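Succinate-semialdehyde dehydrogenase (Streptococcus pyogenes MGAS1882, PDB 4OGD) probably oxidises succinic semialdehyde to succinate, using NADP+ as the cofactor, as a member of the aldehyde dehydrogenase family. Local coordinates at residues E84-A96 with F133-I147. Residues are numbered along the deposited sequence; the frame is centred on the assembly and turned at random.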
loop_
_atom_site.group_PDB
_atom_site.type_symbol
_atom_site.label_atom_id
_atom_site.label_comp_id
_atom_site.label_asym_id
_atom_site.label_seq_id
_atom_site.Cartn_x
_atom_site.Cartn_y
_atom_site.Cartn_z
ATOM N N GLU A 84 -16.134 13.756 19.172
ATOM C CA GLU A 84 -15.258 12.674 18.722
ATOM C C GLU A 84 -15.857 11.317 19.077
ATOM O O GLU A 84 -15.831 10.385 18.269
ATOM C CB GLU A 84 -13.850 12.803 19.303
ATOM C CG GLU A 84 -12.896 11.714 18.805
ATOM C CD GLU A 84 -11.447 11.973 19.159
ATOM O OE1 GLU A 84 -11.105 13.111 19.559
ATOM O OE2 GLU A 84 -10.640 11.028 19.033
ATOM N N VAL A 85 -16.395 11.201 20.287
ATOM C CA VAL A 85 -17.100 9.976 20.660
ATOM C C VAL A 85 -18.243 9.703 19.696
ATOM O O VAL A 85 -18.397 8.576 19.220
ATOM C CB VAL A 85 -17.661 10.029 22.085
ATOM C CG1 VAL A 85 -18.525 8.795 22.343
ATOM C CG2 VAL A 85 -16.531 10.108 23.086
ATOM N N ASP A 86 -19.038 10.734 19.405
ATOM C CA ASP A 86 -20.180 10.591 18.502
ATOM C C ASP A 86 -19.772 10.002 17.152
ATOM O O ASP A 86 -20.449 9.115 16.619
ATOM C CB ASP A 86 -20.881 11.936 18.272
ATOM C CG ASP A 86 -21.596 12.459 19.506
ATOM O OD1 ASP A 86 -21.790 11.695 20.477
ATOM O OD2 ASP A 86 -21.970 13.658 19.499
ATOM N N LEU A 87 -18.659 10.492 16.608
ATOM C CA LEU A 87 -18.171 10.014 15.320
ATOM C C LEU A 87 -17.671 8.571 15.419
ATOM O O LEU A 87 -17.865 7.779 14.496
ATOM C CB LEU A 87 -17.081 10.946 14.779
ATOM C CG LEU A 87 -16.546 10.583 13.395
ATOM C CD1 LEU A 87 -17.693 10.362 12.414
ATOM C CD2 LEU A 87 -15.607 11.680 12.891
ATOM N N CYS A 88 -17.042 8.230 16.542
ATOM C CA CYS A 88 -16.580 6.859 16.769
ATOM C C CYS A 88 -17.758 5.892 16.793
ATOM O O CYS A 88 -17.667 4.794 16.244
ATOM C CB CYS A 88 -15.812 6.752 18.082
ATOM S SG CYS A 88 -14.160 7.468 18.004
ATOM N N ALA A 89 -18.846 6.307 17.450
ATOM C CA ALA A 89 -20.071 5.520 17.491
ATOM C C ALA A 89 -20.513 5.219 16.067
ATOM O O ALA A 89 -20.771 4.067 15.718
ATOM C CB ALA A 89 -21.164 6.273 18.259
ATOM N N ASP A 90 -20.558 6.250 15.228
ATOM C CA ASP A 90 -21.002 6.083 13.842
ATOM C C ASP A 90 -20.084 5.198 12.995
ATOM O O ASP A 90 -20.559 4.429 12.156
ATOM C CB ASP A 90 -21.211 7.445 13.176
ATOM C CG ASP A 90 -22.382 8.208 13.772
ATOM O OD1 ASP A 90 -23.241 7.576 14.437
ATOM O OD2 ASP A 90 -22.451 9.437 13.561
ATOM N N ILE A 91 -18.778 5.310 13.211
ATOM C CA ILE A 91 -17.827 4.480 12.469
ATOM C C ILE A 91 -17.994 2.992 12.803
ATOM O O ILE A 91 -18.008 2.148 11.906
ATOM C CB ILE A 91 -16.373 4.939 12.712
ATOM C CG1 ILE A 91 -16.156 6.329 12.120
ATOM C CG2 ILE A 91 -15.398 3.951 12.099
ATOM C CD1 ILE A 91 -14.828 6.977 12.523
ATOM N N ALA A 92 -18.130 2.679 14.088
ATOM C CA ALA A 92 -18.343 1.307 14.550
ATOM C C ALA A 92 -19.633 0.742 13.963
ATOM O O ALA A 92 -19.641 -0.356 13.393
ATOM C CB ALA A 92 -18.395 1.273 16.072
ATOM N N ASP A 93 -20.723 1.501 14.076
ATOM C CA ASP A 93 -21.995 1.033 13.521
ATOM C C ASP A 93 -21.901 0.864 12.005
ATOM O O ASP A 93 -22.432 -0.099 11.454
ATOM C CB ASP A 93 -23.142 1.983 13.878
ATOM C CG ASP A 93 -23.677 1.775 15.288
ATOM O OD1 ASP A 93 -23.605 0.639 15.828
ATOM O OD2 ASP A 93 -24.181 2.767 15.856
ATOM N N TYR A 94 -21.213 1.793 11.335
ATOM C CA TYR A 94 -21.028 1.720 9.887
ATOM C C TYR A 94 -20.393 0.399 9.453
ATOM O O TYR A 94 -20.938 -0.308 8.615
ATOM C CB TYR A 94 -20.173 2.901 9.421
ATOM C CG TYR A 94 -19.804 2.933 7.945
ATOM C CD1 TYR A 94 -18.544 2.537 7.520
ATOM C CD2 TYR A 94 -20.701 3.409 6.989
ATOM C CE1 TYR A 94 -18.191 2.586 6.185
ATOM C CE2 TYR A 94 -20.358 3.463 5.650
ATOM C CZ TYR A 94 -19.099 3.053 5.254
ATOM O OH TYR A 94 -18.769 3.117 3.923
ATOM N N TYR A 95 -19.246 0.054 10.028
ATOM C CA TYR A 95 -18.548 -1.142 9.568
ATOM C C TYR A 95 -19.275 -2.429 9.958
ATOM O O TYR A 95 -19.235 -3.414 9.229
ATOM C CB TYR A 95 -17.084 -1.132 10.024
ATOM C CG TYR A 95 -16.251 -0.246 9.128
ATOM C CD1 TYR A 95 -16.019 -0.605 7.804
ATOM C CD2 TYR A 95 -15.716 0.952 9.594
ATOM C CE1 TYR A 95 -15.273 0.196 6.968
ATOM C CE2 TYR A 95 -14.969 1.768 8.763
ATOM C CZ TYR A 95 -14.752 1.384 7.452
ATOM O OH TYR A 95 -14.010 2.176 6.601
ATOM N N ALA A 96 -19.961 -2.409 11.092
ATOM C CA ALA A 96 -20.805 -3.548 11.445
ATOM C C ALA A 96 -21.969 -3.698 10.458
ATOM O O ALA A 96 -22.320 -4.817 10.056
ATOM C CB ALA A 96 -21.305 -3.423 12.876
ATOM N N PHE A 133 -6.516 13.048 18.050
ATOM C CA PHE A 133 -7.857 12.466 18.085
ATOM C C PHE A 133 -7.699 11.043 18.625
ATOM O O PHE A 133 -7.699 10.072 17.865
ATOM C CB PHE A 133 -8.512 12.463 16.693
ATOM C CG PHE A 133 -8.786 13.836 16.142
ATOM C CD1 PHE A 133 -10.017 14.449 16.340
ATOM C CD2 PHE A 133 -7.805 14.515 15.421
ATOM C CE1 PHE A 133 -10.268 15.727 15.828
ATOM C CE2 PHE A 133 -8.048 15.783 14.904
ATOM C CZ PHE A 133 -9.280 16.389 15.112
ATOM N N PRO A 134 -7.546 10.921 19.951
ATOM C CA PRO A 134 -7.117 9.671 20.597
ATOM C C PRO A 134 -8.065 8.493 20.367
ATOM O O PRO A 134 -7.618 7.349 20.385
ATOM C CB PRO A 134 -7.091 10.027 22.088
ATOM C CG PRO A 134 -7.031 11.508 22.142
ATOM C CD PRO A 134 -7.797 11.989 20.935
ATOM N N TYR A 135 -9.349 8.766 20.167
ATOM C CA TYR A 135 -10.312 7.691 19.932
ATOM C C TYR A 135 -10.626 7.483 18.453
ATOM O O TYR A 135 -10.612 6.347 17.966
ATOM C CB TYR A 135 -11.597 7.908 20.756
ATOM C CG TYR A 135 -11.607 7.051 21.999
ATOM C CD1 TYR A 135 -10.581 7.138 22.921
ATOM C CD2 TYR A 135 -12.624 6.124 22.234
ATOM C CE1 TYR A 135 -10.559 6.342 24.047
ATOM C CE2 TYR A 135 -12.612 5.318 23.369
ATOM C CZ TYR A 135 -11.569 5.433 24.267
ATOM O OH TYR A 135 -11.527 4.636 25.398
ATOM N N TYR A 136 -10.927 8.575 17.758
ATOM C CA TYR A 136 -11.264 8.540 16.339
ATOM C C TYR A 136 -10.177 7.888 15.500
ATOM O O TYR A 136 -10.487 7.083 14.621
ATOM C CB TYR A 136 -11.595 9.960 15.862
ATOM C CG TYR A 136 -11.558 10.217 14.370
ATOM C CD1 TYR A 136 -12.598 9.805 13.534
ATOM C CD2 TYR A 136 -10.514 10.930 13.811
ATOM C CE1 TYR A 136 -12.572 10.081 12.163
ATOM C CE2 TYR A 136 -10.477 11.201 12.456
ATOM C CZ TYR A 136 -11.505 10.779 11.639
ATOM O OH TYR A 136 -11.455 11.055 10.286
ATOM N N GLN A 137 -8.909 8.189 15.784
ATOM C CA GLN A 137 -7.839 7.587 14.987
ATOM C C GLN A 137 -7.710 6.082 15.247
ATOM O O GLN A 137 -7.290 5.335 14.359
ATOM C CB GLN A 137 -6.480 8.275 15.183
ATOM C CG GLN A 137 -6.443 9.780 14.962
ATOM C CD GLN A 137 -6.878 10.239 13.592
ATOM O OE1 GLN A 137 -6.949 9.459 12.637
ATOM N NE2 GLN A 137 -7.162 11.532 13.480
ATOM N N ILE A 138 -8.064 5.622 16.447
ATOM C CA ILE A 138 -8.114 4.175 16.677
ATOM C C ILE A 138 -9.295 3.562 15.937
ATOM O O ILE A 138 -9.152 2.562 15.228
ATOM C CB ILE A 138 -8.251 3.801 18.167
ATOM C CG1 ILE A 138 -7.108 4.388 18.997
ATOM C CG2 ILE A 138 -8.257 2.284 18.320
ATOM C CD1 ILE A 138 -7.320 4.202 20.509
ATOM N N MET A 139 -10.467 4.164 16.094
ATOM C CA MET A 139 -11.686 3.564 15.562
ATOM C C MET A 139 -11.629 3.429 14.041
ATOM O O MET A 139 -12.142 2.453 13.479
ATOM C CB MET A 139 -12.929 4.358 15.996
ATOM C CG MET A 139 -14.246 3.633 15.677
ATOM S SD MET A 139 -14.409 2.090 16.591
ATOM C CE MET A 139 -15.097 2.747 18.107
ATOM N N ARG A 140 -10.975 4.383 13.380
ATOM C CA ARG A 140 -10.860 4.354 11.919
ATOM C C ARG A 140 -10.227 3.067 11.424
ATOM O O ARG A 140 -10.550 2.599 10.335
ATOM C CB ARG A 140 -10.059 5.555 11.389
ATOM C CG ARG A 140 -10.837 6.865 11.401
ATOM C CD ARG A 140 -10.353 7.891 10.371
ATOM N NE ARG A 140 -8.912 7.906 10.164
ATOM C CZ ARG A 140 -8.204 8.995 9.855
ATOM N NH1 ARG A 140 -8.793 10.179 9.735
ATOM N NH2 ARG A 140 -6.895 8.899 9.689
ATOM N N VAL A 141 -9.319 2.505 12.215
ATOM C CA VAL A 141 -8.648 1.275 11.807
ATOM C C VAL A 141 -9.111 0.042 12.569
ATOM O O VAL A 141 -9.119 -1.050 12.003
ATOM C CB VAL A 141 -7.105 1.395 11.858
ATOM C CG1 VAL A 141 -6.643 2.414 10.849
ATOM C CG2 VAL A 141 -6.627 1.777 13.244
ATOM N N PHE A 142 -9.511 0.198 13.834
ATOM C CA PHE A 142 -10.018 -0.956 14.565
ATOM C C PHE A 142 -11.307 -1.505 13.945
ATOM O O PHE A 142 -11.440 -2.720 13.769
ATOM C CB PHE A 142 -10.244 -0.634 16.047
ATOM C CG PHE A 142 -10.980 -1.718 16.776
ATOM C CD1 PHE A 142 -10.354 -2.926 17.051
ATOM C CD2 PHE A 142 -12.305 -1.545 17.150
ATOM C CE1 PHE A 142 -11.036 -3.949 17.705
ATOM C CE2 PHE A 142 -12.993 -2.570 17.796
ATOM C CZ PHE A 142 -12.359 -3.758 18.075
ATOM N N ALA A 143 -12.260 -0.627 13.635
ATOM C CA ALA A 143 -13.562 -1.092 13.143
ATOM C C ALA A 143 -13.452 -1.990 11.899
ATOM O O ALA A 143 -13.963 -3.114 11.909
ATOM C CB ALA A 143 -14.534 0.079 12.907
ATOM N N PRO A 144 -12.768 -1.520 10.834
ATOM C CA PRO A 144 -12.707 -2.411 9.665
ATOM C C PRO A 144 -11.849 -3.664 9.874
ATOM O O PRO A 144 -12.204 -4.741 9.395
ATOM C CB PRO A 144 -12.102 -1.516 8.573
ATOM C CG PRO A 144 -11.319 -0.484 9.331
ATOM C CD PRO A 144 -12.146 -0.209 10.555
ATOM N N ASN A 145 -10.731 -3.545 10.577
ATOM C CA ASN A 145 -9.911 -4.722 10.806
ATOM C C ASN A 145 -10.585 -5.766 11.694
ATOM O O ASN A 145 -10.453 -6.967 11.462
ATOM C CB ASN A 145 -8.522 -4.332 11.323
ATOM C CG ASN A 145 -7.636 -3.781 10.211
ATOM O OD1 ASN A 145 -7.206 -4.522 9.328
ATOM N ND2 ASN A 145 -7.377 -2.475 10.242
ATOM N N PHE A 146 -11.322 -5.307 12.699
ATOM C CA PHE A 146 -12.049 -6.217 13.570
ATOM C C PHE A 146 -13.091 -6.987 12.761
ATOM O O PHE A 146 -13.235 -8.209 12.905
ATOM C CB PHE A 146 -12.704 -5.420 14.693
ATOM C CG PHE A 146 -13.485 -6.256 15.670
ATOM C CD1 PHE A 146 -12.868 -7.264 16.398
ATOM C CD2 PHE A 146 -14.834 -6.002 15.883
ATOM C CE1 PHE A 146 -13.588 -8.024 17.309
ATOM C CE2 PHE A 146 -15.562 -6.755 16.793
ATOM C CZ PHE A 146 -14.936 -7.768 17.503
ATOM N N ILE A 147 -13.807 -6.279 11.891
ATOM C CA ILE A 147 -14.804 -6.920 11.041
ATOM C C ILE A 147 -14.212 -8.020 10.127
ATOM O O ILE A 147 -14.740 -9.131 10.075
ATOM C CB ILE A 147 -15.614 -5.881 10.233
ATOM C CG1 ILE A 147 -16.526 -5.082 11.172
ATOM C CG2 ILE A 147 -16.427 -6.561 9.144
ATOM C CD1 ILE A 147 -17.503 -5.955 11.970
#
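Glu84 reaches from helix 78-103 to the backbone at Tyr135 and Tyr136, where the chain leads into helix 136-148, and takes two backbone N-H groups on a single carboxylate oxygen. Tyr136 N lies 2.8 Å from Glu84 OE2, on its anti lone pair, and the bond is nearly straight at 171°. Tyr135 N donates to the same oxygen on a more bent path (140°), coming in on the anti side but tilted out of the carboxylate plane. An extended side chain, with CG anti to the backbone N (chi1 -178°), spans the gap, while OE1 turns to a salt bridge with Lys76. The Tyr136 ring stands perpendicular to the carboxylate and fits as a knob among Glu84, Leu87, Cys88 and Ile91. Leu87 CD2 comes within 3.5 Å of Tyr136 CE1, and Ile91 CD1 within 3.7 Å of Tyr136 CD1. Ile91 is itself a knob among Tyr136, Met139, Arg140 and Ala143, its side chain running opposite to that of Met139. The Tyr136 hydroxyl accepts from Arg140 NH1 in the guanidinium plane and is also hydrogen-bonded to Ser420 OG; Arg140 NE pairs with Glu437. Farther along, Pro144 CB sits over the face of the Tyr95 ring, 4.0 Å from its centroid and almost on the ring normal, a CH-pi contact, with Tyr94 CD1 over the opposite face. The Tyr95 hydroxyl hydrogen-bonds to the backbone O of Ser439. The axes of segments 84-96 and 136-147 run nearly parallel and approach to 8.9 Å. The chemistry is thus divided: apolar interlocking along the helices and, at one end, a buried carboxylate whose charge would probably be eased by Lys76 and the N-H groups of Tyr135 and Tyr136.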